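Side-chain contact in ATP:cob(I)alamin adenosyltransferase, putative (PDB 2ZHZ), which probably transfers the adenosyl group of ATP to the cobalt of reduced cobalamin, yielding adenosylcobalamin and triphosphate, and works as a homotrimer: residues R91-G94 with W95-H98. Numbering follows the deposited sequence.
Sequences RLDG and WLAH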
loop_
_atom_site.group_PDB
_atom_site.type_symbol
_atom_site.label_atom_id
_atom_site.label_comp_id
_atom_site.label_asym_id
_atom_site.label_seq_id
_atom_site.Cartn_x
_atom_site.Cartn_y
_atom_site.Cartn_z
ATOM N N ARG B 91 -16.744 19.014 6.098
ATOM C CA ARG B 91 -15.562 19.612 5.503
ATOM C C ARG B 91 -15.133 18.870 4.238
ATOM O O ARG B 91 -14.719 19.494 3.260
ATOM C CB ARG B 91 -14.411 19.655 6.505
ATOM C CG ARG B 91 -13.223 20.424 5.976
ATOM C CD ARG B 91 -12.284 20.846 7.081
ATOM N NE ARG B 91 -11.681 19.710 7.766
ATOM C CZ ARG B 91 -10.662 19.818 8.608
ATOM N NH1 ARG B 91 -10.143 21.014 8.861
ATOM N NH2 ARG B 91 -10.153 18.737 9.188
ATOM N N LEU B 92 -15.227 17.543 4.258
ATOM C CA LEU B 92 -14.865 16.757 3.083
ATOM C C LEU B 92 -15.857 17.067 1.967
ATOM O O LEU B 92 -15.463 17.276 0.819
ATOM C CB LEU B 92 -14.901 15.258 3.391
ATOM C CG LEU B 92 -13.863 14.665 4.346
ATOM C CD1 LEU B 92 -14.032 13.157 4.359
ATOM C CD2 LEU B 92 -12.449 15.028 3.908
ATOM N N ASP B 93 -17.143 17.096 2.307
ATOM C CA ASP B 93 -18.180 17.395 1.322
ATOM C C ASP B 93 -17.959 18.783 0.733
ATOM O O ASP B 93 -18.255 19.026 -0.436
ATOM C CB ASP B 93 -19.575 17.338 1.954
ATOM C CG ASP B 93 -20.044 15.922 2.215
ATOM O OD1 ASP B 93 -19.434 14.981 1.672
ATOM O OD2 ASP B 93 -21.037 15.755 2.955
ATOM N N GLY B 94 -17.444 19.691 1.555
ATOM C CA GLY B 94 -17.187 21.047 1.103
ATOM C C GLY B 94 -16.037 21.096 0.119
ATOM O O GLY B 94 -16.120 21.766 -0.909
ATOM N N TRP B 95 -14.953 20.393 0.435
ATOM C CA TRP B 95 -13.805 20.359 -0.456
ATOM C C TRP B 95 -14.213 19.714 -1.774
ATOM O O TRP B 95 -13.759 20.121 -2.842
ATOM C CB TRP B 95 -12.647 19.580 0.176
ATOM C CG TRP B 95 -11.902 20.352 1.224
ATOM C CD1 TRP B 95 -11.585 21.681 1.194
ATOM C CD2 TRP B 95 -11.313 19.828 2.422
ATOM N NE1 TRP B 95 -10.834 22.016 2.293
ATOM C CE2 TRP B 95 -10.650 20.898 3.064
ATOM C CE3 TRP B 95 -11.276 18.559 3.012
ATOM C CZ2 TRP B 95 -9.959 20.739 4.271
ATOM C CZ3 TRP B 95 -10.588 18.398 4.212
ATOM C CH2 TRP B 95 -9.938 19.485 4.828
ATOM N N LEU B 96 -15.074 18.705 -1.696
ATOM C CA LEU B 96 -15.553 18.028 -2.893
ATOM C C LEU B 96 -16.287 19.015 -3.794
ATOM O O LEU B 96 -16.016 19.091 -4.990
ATOM C CB LEU B 96 -16.495 16.879 -2.522
ATOM C CG LEU B 96 -15.828 15.544 -2.184
ATOM C CD1 LEU B 96 -16.834 14.602 -1.550
ATOM C CD2 LEU B 96 -15.251 14.934 -3.459
ATOM N N ALA B 97 -17.220 19.768 -3.215
ATOM C CA ALA B 97 -17.980 20.744 -3.989
ATOM C C ALA B 97 -17.042 21.824 -4.518
ATOM O O ALA B 97 -17.146 22.246 -5.672
ATOM C CB ALA B 97 -19.076 21.371 -3.118
ATOM N N HIS B 98 -16.117 22.258 -3.669
ATOM C CA HIS B 98 -15.155 23.289 -4.034
ATOM C C HIS B 98 -14.334 22.925 -5.273
ATOM O O HIS B 98 -14.266 23.692 -6.232
ATOM C CB HIS B 98 -14.205 23.557 -2.863
ATOM C CG HIS B 98 -13.109 24.525 -3.184
ATOM N ND1 HIS B 98 -13.300 25.890 -3.194
ATOM C CD2 HIS B 98 -11.820 24.324 -3.546
ATOM C CE1 HIS B 98 -12.177 26.488 -3.549
ATOM N NE2 HIS B 98 -11.263 25.560 -3.769
#
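Two first torsions bring R91 and W95 together: R91 holds CG anti to its backbone N (chi1 -173°), while W95 has CG anti to the carbonyl carbon and beside the backbone N (chi1 -77°), which swings the indole back along the helix toward R91. The two side chains then run side by side in the same direction. R91 CG sits over one face of the six-membered ring, 3.6 Å from its centroid, in a CH-pi contact. Farther out, R91 NE comes within 3.4 Å of W95 CH2. The chain bends at chi3, and the guanidinium plane lies 19° from that of the indole, with W95 CH2 over one guanidinium face and NH2 in a salt bridge to D68. L92 approaches differently: its CD2 meets the rim of the indole near the ring plane, 3.8 Å from W95 CE3. In the backbone, W95 N donates to R91 O at 3.0 Å, the first of four consecutive i to i+4 bonds ending with H98 N to G94 O at 2.8 Å. W95 also packs on A61, A64 and I65 of helix 56-77. D93 OD1 forms a salt bridge with R154 NE of helix 147-169, and L96 touches both D157, a magnesium-binding residue with no ion bound in this chain, and ATP-binding R11 of a neighbouring subunit. The arrangement is an i, i+4 arginine–tryptophan pair on helix 86-101, packed against two neighbouring helices of the PduO-type adenosyltransferase helix bundle.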